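Side-chain contacts in AMP-dependent synthetase and ligase (Xenorhabdus doucetiae, PDB 6QSR), which forms the hotdog-fold ApeI-family subunit of a dehydratase heterocomplex, which takes part in making aryl polyene pigments by a type II polyketide synthase: residues Q10-Q13 against H14-M17; P37-G41 against V42-D46; W47-H50 against Y51-L55. All coordinates share one frame; numbering follows the deposited sequence.

Contact 1 (Q10-Q13 against H14-M17)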
loop_
_atom_site.group_PDB
_atom_site.type_symbol
_atom_site.label_atom_id
_atom_site.label_comp_id
_atom_site.label_asym_id
_atom_site.label_seq_id
_atom_site.Cartn_x
_atom_site.Cartn_y
_atom_site.Cartn_z
ATOM N N GLN A 10 -6.107 24.285 9.121
ATOM C CA GLN A 10 -4.698 24.300 9.458
ATOM C C GLN A 10 -4.583 25.169 10.717
ATOM O O GLN A 10 -4.315 26.364 10.618
ATOM C CB GLN A 10 -3.906 24.835 8.257
ATOM C CG GLN A 10 -2.393 24.785 8.395
ATOM C CD GLN A 10 -1.645 24.648 7.071
ATOM O OE1 GLN A 10 -2.205 24.839 5.990
ATOM N NE2 GLN A 10 -0.361 24.316 7.159
ATOM N N PRO A 11 -4.852 24.581 11.908
ATOM C CA PRO A 11 -4.822 25.351 13.165
ATOM C C PRO A 11 -3.425 25.804 13.616
ATOM O O PRO A 11 -3.317 26.728 14.425
ATOM C CB PRO A 11 -5.425 24.377 14.187
ATOM C CG PRO A 11 -5.126 23.027 13.639
ATOM C CD PRO A 11 -5.240 23.175 12.149
ATOM N N ALA A 12 -2.386 25.135 13.120
ATOM C CA ALA A 12 -0.997 25.568 13.281
ATOM C C ALA A 12 -0.303 25.375 11.938
ATOM O O ALA A 12 -0.795 24.620 11.099
ATOM C CB ALA A 12 -0.316 24.744 14.363
ATOM N N GLN A 13 0.842 26.021 11.721
ATOM C CA GLN A 13 1.545 25.876 10.430
ATOM C C GLN A 13 2.076 24.445 10.192
ATOM O O GLN A 13 2.361 24.074 9.049
ATOM C CB GLN A 13 2.672 26.907 10.281
ATOM C CG GLN A 13 2.211 28.366 10.302
ATOM C CD GLN A 13 1.366 28.761 9.098
ATOM O OE1 GLN A 13 1.892 29.065 8.027
ATOM N NE2 GLN A 13 0.050 28.778 9.277
ATOM N N HIS A 14 2.172 23.647 11.262
ATOM C CA HIS A 14 2.683 22.271 11.202
ATOM C C HIS A 14 1.600 21.176 11.293
ATOM O O HIS A 14 1.931 19.986 11.324
ATOM C CB HIS A 14 3.760 22.072 12.288
ATOM C CG HIS A 14 3.220 22.006 13.686
ATOM N ND1 HIS A 14 3.015 23.128 14.460
ATOM C CD2 HIS A 14 2.846 20.950 14.447
ATOM C CE1 HIS A 14 2.536 22.766 15.637
ATOM N NE2 HIS A 14 2.423 21.449 15.656
ATOM N N GLU A 15 0.325 21.575 11.323
ATOM C CA GLU A 15 -0.795 20.642 11.446
ATOM C C GLU A 15 -1.825 20.865 10.344
ATOM O O GLU A 15 -2.037 22.000 9.896
ATOM C CB GLU A 15 -1.494 20.811 12.796
ATOM C CG GLU A 15 -0.691 20.332 13.994
ATOM C CD GLU A 15 -1.571 20.050 15.201
ATOM O OE1 GLU A 15 -1.527 18.914 15.722
ATOM O OE2 GLU A 15 -2.322 20.961 15.615
ATOM N N ALA A 16 -2.485 19.789 9.930
ATOM C CA ALA A 16 -3.632 19.904 9.025
ATOM C C ALA A 16 -4.706 18.887 9.353
ATOM O O ALA A 16 -4.413 17.769 9.776
ATOM C CB ALA A 16 -3.196 19.745 7.576
ATOM N N MET A 17 -5.951 19.304 9.141
ATOM C CA MET A 17 -7.122 18.468 9.288
ATOM C C MET A 17 -7.852 18.571 7.961
ATOM O O MET A 17 -8.137 19.679 7.505
ATOM C CB MET A 17 -8.009 18.980 10.417
ATOM C CG MET A 17 -7.757 18.306 11.755
ATOM S SD MET A 17 -8.805 18.954 13.075
ATOM C CE MET A 17 -10.446 18.598 12.439
#
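A chi1 of -174° sends Gln10 CG away from its own backbone N and up against the carbonyl oxygen of Glu15. A chi1 of 72° on His14 swings the imidazole back toward the methyl group of Ala12. Both groups belong to the beta hairpin that joins strand 4-9 to strand 15-21, and Ala12 to Glu15 form its type I beta turn. One backbone bond closes the turn, from Glu15 N to Ala12 O at 3.3 Å. It is nearly straight at the hydrogen, but the donor stands well above the carbonyl plane. Gln10 meets Glu15 O with carbon: CG lies 3.2 Å from this oxygen, and Gln10 CA makes a CH...O contact with it at 3.5 Å. The glutamine chain then runs on extended, and NE2 gives a weak hydrogen bond to Gln13 O, 3.3 Å long. Gln10 thus spans the loop and also packs on Leu56 of helix 41-56. On the histidine side, Ala12 CB approaches the ring obliquely. It is 3.7 Å from both ND1 and CE1 of His14. The Glu15 side chain passes Pro11 at about a right angle. Glu15 OE1 is hydrogen-bonded to Asn85 ND2 on the adjacent strand 79-87, which helps to fix the carboxylate. Glu15 OE2 lies 4.0 Å from Pro11 CG.

Contact 2 (P37-G41 against V42-D46); sequences PLLPG and VAQID
Gln44 reaches back over the first turn of helix 41-56, the central helix of the hotdog fold, and touches the loop that leads into it. Its CB sits 3.4 Å from Gly41 O, one turn earlier. With chi1 at -63°, CG lies beside the backbone N and faces the loop, where it meets Leu39 CD2 at 3.8 Å. The chain is extended from there. NE2 ends 3.8 Å from Pro40 O and a little farther from Leu39 O, too long for a bond to either. The polar hold on this amide comes instead from Ser111, whose OG is hydrogen-bonded to Gln44 OE1. The other branch of Leu39, CD1, packs on Ala43 CB at 4.0 Å. Pro40 takes the N-cap position. Its oxygen accepts a weak, bent bond from Ala43 N at 3.1 Å, and the Ala43 methyl group lies close to the same oxygen. The proline ring turns its CB to Val42 CG1, 4.0 Å away. Beyond them is the FabA/FabZ-type partner chain, where Met38 of that chain packs on Pro40 and Ile80 of that chain on Val42. Pro40 and Val42 thus lie at the interface with the other subunit. A helical bond runs from Ile45 N to Gly41 O, 3.3 Å long and in the carbonyl plane.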
loop_
_atom_site.group_PDB
_atom_site.type_symbol
_atom_site.label_atom_id
_atom_site.label_comp_id
_atom_site.label_asym_id
_atom_site.label_seq_id
_atom_site.Cartn_x
_atom_site.Cartn_y
_atom_site.Cartn_z
ATOM N N PRO A 37 -15.428 -3.164 -3.064
ATOM C CA PRO A 37 -14.430 -2.086 -3.172
ATOM C C PRO A 37 -13.852 -1.721 -1.800
ATOM O O PRO A 37 -14.599 -1.442 -0.868
ATOM C CB PRO A 37 -15.210 -0.920 -3.797
ATOM C CG PRO A 37 -16.651 -1.246 -3.597
ATOM C CD PRO A 37 -16.746 -2.743 -3.575
ATOM N N LEU A 38 -12.527 -1.773 -1.681
ATOM C CA LEU A 38 -11.833 -1.380 -0.457
ATOM C C LEU A 38 -10.723 -0.425 -0.826
ATOM O O LEU A 38 -10.036 -0.642 -1.825
ATOM C CB LEU A 38 -11.206 -2.592 0.231
ATOM C CG LEU A 38 -12.148 -3.607 0.866
ATOM C CD1 LEU A 38 -11.349 -4.821 1.317
ATOM C CD2 LEU A 38 -12.903 -2.983 2.033
ATOM N N LEU A 39 -10.528 0.606 -0.011
ATOM C CA LEU A 39 -9.466 1.576 -0.257
ATOM C C LEU A 39 -8.123 0.941 0.133
ATOM O O LEU A 39 -7.958 0.541 1.293
ATOM C CB LEU A 39 -9.719 2.848 0.555
ATOM C CG LEU A 39 -8.811 4.048 0.269
ATOM C CD1 LEU A 39 -9.068 4.615 -1.117
ATOM C CD2 LEU A 39 -8.997 5.124 1.323
ATOM N N PRO A 40 -7.170 0.818 -0.828
ATOM C CA PRO A 40 -5.853 0.281 -0.479
ATOM C C PRO A 40 -5.126 1.105 0.590
ATOM O O PRO A 40 -5.272 2.338 0.630
ATOM C CB PRO A 40 -5.071 0.351 -1.802
ATOM C CG PRO A 40 -6.103 0.409 -2.872
ATOM C CD PRO A 40 -7.252 1.149 -2.266
ATOM N N GLY A 41 -4.354 0.415 1.426
ATOM C CA GLY A 41 -3.497 1.043 2.445
ATOM C C GLY A 41 -2.529 2.060 1.860
ATOM O O GLY A 41 -2.304 3.126 2.444
ATOM N N VAL A 42 -1.966 1.735 0.700
ATOM C CA VAL A 42 -1.066 2.648 -0.011
ATOM C C VAL A 42 -1.706 3.978 -0.445
ATOM O O VAL A 42 -1.021 4.992 -0.499
ATOM C CB VAL A 42 -0.395 1.949 -1.214
ATOM C CG1 VAL A 42 -1.369 1.740 -2.376
ATOM C CG2 VAL A 42 0.839 2.712 -1.675
ATOM N N ALA A 43 -3.001 3.969 -0.761
ATOM C CA ALA A 43 -3.706 5.194 -1.144
ATOM C C ALA A 43 -3.795 6.167 0.024
ATOM O O ALA A 43 -3.662 7.380 -0.160
ATOM C CB ALA A 43 -5.092 4.876 -1.681
ATOM N N GLN A 44 -3.993 5.614 1.221
ATOM C CA GLN A 44 -4.030 6.392 2.461
ATOM C C GLN A 44 -2.669 7.042 2.747
ATOM O O GLN A 44 -2.608 8.195 3.184
ATOM C CB GLN A 44 -4.477 5.511 3.637
ATOM C CG GLN A 44 -5.899 4.959 3.492
ATOM C CD GLN A 44 -6.252 3.959 4.581
ATOM O OE1 GLN A 44 -6.129 4.252 5.768
ATOM N NE2 GLN A 44 -6.697 2.768 4.180
ATOM N N ILE A 45 -1.597 6.322 2.451
ATOM C CA ILE A 45 -0.232 6.867 2.569
ATOM C C ILE A 45 0.005 7.928 1.482
ATOM O O ILE A 45 0.583 8.995 1.764
ATOM C CB ILE A 45 0.826 5.749 2.532
ATOM C CG1 ILE A 45 0.667 4.849 3.764
ATOM C CG2 ILE A 45 2.242 6.322 2.520
ATOM C CD1 ILE A 45 1.201 3.457 3.577
ATOM N N ASP A 46 -0.471 7.640 0.267
ATOM C CA ASP A 46 -0.321 8.537 -0.884
ATOM C C ASP A 46 -0.869 9.944 -0.584
ATOM O O ASP A 46 -0.188 10.929 -0.830
ATOM C CB ASP A 46 -0.975 7.923 -2.135
ATOM C CG ASP A 46 -0.570 8.624 -3.423
ATOM O OD1 ASP A 46 0.606 8.523 -3.828
ATOM O OD2 ASP A 46 -1.432 9.262 -4.052
#

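Contact 3 (W47-H50 against Y51-L55); sequences WVMH and YAQTL
His50 and Tyr51 form a T-shaped pair on helix 41-56. The edge of the imidazole points at the face of the phenol ring. The centroids are 5.1 Å apart and the planes stand at 69°. CD2 is the atom that leads, 4.0 Å above the Tyr51 plane and over its centre. His50 CG is anti to its backbone N (169°), which lays the imidazole alongside the next residue. Tyr51 CG is anti to its carbonyl carbon (-71°). Thr54 also meets the imidazole. Its OG1 stands over one face of the His50 ring, and its CG2 touches CE1 of that ring at 3.8 Å. The hydroxyl itself is turned to the backbone. Thr54 OG1 donates to His50 O at 2.6 Å, and Thr54 N adds a weak bond to the same oxygen at 3.1 Å. On another side of the helix, Met49 is folded at chi2 and chi3. Its CE comes to rest 3.8 Å from Gln53 NE2. That nitrogen is hydrogen-bonded to Trp60 O, and both side chains pack on Trp77 of the FabA/FabZ-type chain. Backbone helical bonds complete this stretch, such as Tyr51 N to Trp47 O at 3.0 Å. Tyr51 OH is hydrogen-bonded to Glu5, so the phenol is held at its tip as well as at its face. A carboxylate there would probably make the ring richer in electrons, which would favour the C-H edge of His50. The hydroxyl of Thr54, with the weak bond from its N, satisfies His50 O near the last turns, where the helix widens to a pi-type turn.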
loop_
_atom_site.group_PDB
_atom_site.type_symbol
_atom_site.label_atom_id
_atom_site.label_comp_id
_atom_site.label_asym_id
_atom_site.label_seq_id
_atom_site.Cartn_x
_atom_site.Cartn_y
_atom_site.Cartn_z
ATOM N N TRP A 47 -2.068 10.029 -0.001
ATOM C CA TRP A 47 -2.691 11.320 0.305
ATOM C C TRP A 47 -2.007 12.045 1.469
ATOM O O TRP A 47 -1.827 13.257 1.421
ATOM C CB TRP A 47 -4.191 11.154 0.590
ATOM C CG TRP A 47 -4.935 10.452 -0.506
ATOM C CD1 TRP A 47 -4.604 10.404 -1.835
ATOM C CD2 TRP A 47 -6.148 9.706 -0.367
ATOM N NE1 TRP A 47 -5.528 9.650 -2.527
ATOM C CE2 TRP A 47 -6.491 9.218 -1.651
ATOM C CE3 TRP A 47 -6.976 9.393 0.719
ATOM C CZ2 TRP A 47 -7.634 8.434 -1.878
ATOM C CZ3 TRP A 47 -8.114 8.605 0.491
ATOM C CH2 TRP A 47 -8.423 8.136 -0.796
ATOM N N VAL A 48 -1.609 11.305 2.495
ATOM C CA VAL A 48 -0.772 11.861 3.562
ATOM C C VAL A 48 0.447 12.567 2.964
ATOM O O VAL A 48 0.730 13.719 3.296
ATOM C CB VAL A 48 -0.373 10.794 4.606
ATOM C CG1 VAL A 48 0.750 11.289 5.513
ATOM C CG2 VAL A 48 -1.583 10.423 5.450
ATOM N N MET A 49 1.129 11.903 2.044
ATOM C CA MET A 49 2.288 12.510 1.380
ATOM C C MET A 49 1.941 13.736 0.519
ATOM O O MET A 49 2.734 14.671 0.463
ATOM C CB MET A 49 3.036 11.468 0.555
ATOM C CG MET A 49 3.639 10.353 1.399
ATOM S SD MET A 49 4.907 10.878 2.571
ATOM C CE MET A 49 5.899 11.950 1.528
ATOM N N HIS A 50 0.776 13.732 -0.136
ATOM C CA HIS A 50 0.330 14.877 -0.949
ATOM C C HIS A 50 0.093 16.122 -0.099
ATOM O O HIS A 50 0.575 17.201 -0.429
ATOM C CB HIS A 50 -0.950 14.556 -1.737
ATOM C CG HIS A 50 -1.585 15.760 -2.370
ATOM N ND1 HIS A 50 -1.031 16.411 -3.452
ATOM C CD2 HIS A 50 -2.706 16.450 -2.050
ATOM C CE1 HIS A 50 -1.795 17.439 -3.782
ATOM N NE2 HIS A 50 -2.818 17.484 -2.948
ATOM N N TYR A 51 -0.668 15.966 0.980
ATOM C CA TYR A 51 -0.939 17.078 1.885
ATOM C C TYR A 51 0.307 17.502 2.662
ATOM O O TYR A 51 0.513 18.701 2.906
ATOM C CB TYR A 51 -2.108 16.748 2.818
ATOM C CG TYR A 51 -3.435 16.733 2.092
ATOM C CD1 TYR A 51 -3.996 17.918 1.614
ATOM C CD2 TYR A 51 -4.130 15.540 1.877
ATOM C CE1 TYR A 51 -5.212 17.918 0.940
ATOM C CE2 TYR A 51 -5.345 15.529 1.205
ATOM C CZ TYR A 51 -5.881 16.719 0.738
ATOM O OH TYR A 51 -7.085 16.720 0.076
ATOM N N ALA A 52 1.153 16.537 3.017
ATOM C CA ALA A 52 2.423 16.834 3.701
ATOM C C ALA A 52 3.346 17.688 2.831
ATOM O O ALA A 52 3.779 18.769 3.240
ATOM C CB ALA A 52 3.121 15.549 4.104
ATOM N N GLN A 53 3.622 17.196 1.625
ATOM C CA GLN A 53 4.504 17.881 0.678
ATOM C C GLN A 53 3.944 19.200 0.103
ATOM O O GLN A 53 4.721 20.017 -0.389
ATOM C CB GLN A 53 4.917 16.921 -0.450
ATOM C CG GLN A 53 5.762 15.746 0.041
ATOM C CD GLN A 53 6.195 14.803 -1.072
ATOM O OE1 GLN A 53 5.410 14.454 -1.952
ATOM N NE2 GLN A 53 7.451 14.370 -1.022
ATOM N N THR A 54 2.622 19.410 0.166
ATOM C CA THR A 54 2.001 20.663 -0.309
ATOM C C THR A 54 1.690 21.694 0.790
ATOM O O THR A 54 1.784 22.891 0.538
ATOM C CB THR A 54 0.714 20.399 -1.118
ATOM O OG1 THR A 54 -0.253 19.713 -0.311
ATOM C CG2 THR A 54 1.030 19.588 -2.368
ATOM N N LEU A 55 1.315 21.238 1.985
ATOM C CA LEU A 55 0.938 22.131 3.089
ATOM C C LEU A 55 1.968 22.258 4.213
ATOM O O LEU A 55 2.117 23.343 4.778
ATOM C CB LEU A 55 -0.385 21.681 3.717
ATOM C CG LEU A 55 -1.589 21.421 2.815
ATOM C CD1 LEU A 55 -2.744 20.913 3.663
ATOM C CD2 LEU A 55 -1.984 22.678 2.050
#

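In the fold
Contact 1 is a surface hairpin, while contacts 2 and 3 are largely buried. The latter two share helix 41-56: contact 2 is its entry, contact 3 its later turns, and Leu39 CD1 meets Trp47 CH2 between them. Contact 1 lies on the opposite side of the chain's centre from contact 2, about 23 Å away between centres, but it touches contact 3 where Ala16 CB packs on Leu55 CD1. The chemistry follows the setting. The hairpin has a backbone turn bond, carbon contacts and one weak amide bond. The helix start relies on aliphatic packing and backbone bonds, the later turns on rings, a threonine hydroxyl and helical bonds. Only contacts 2 and 3 meet the FabA/FabZ-type partner chain.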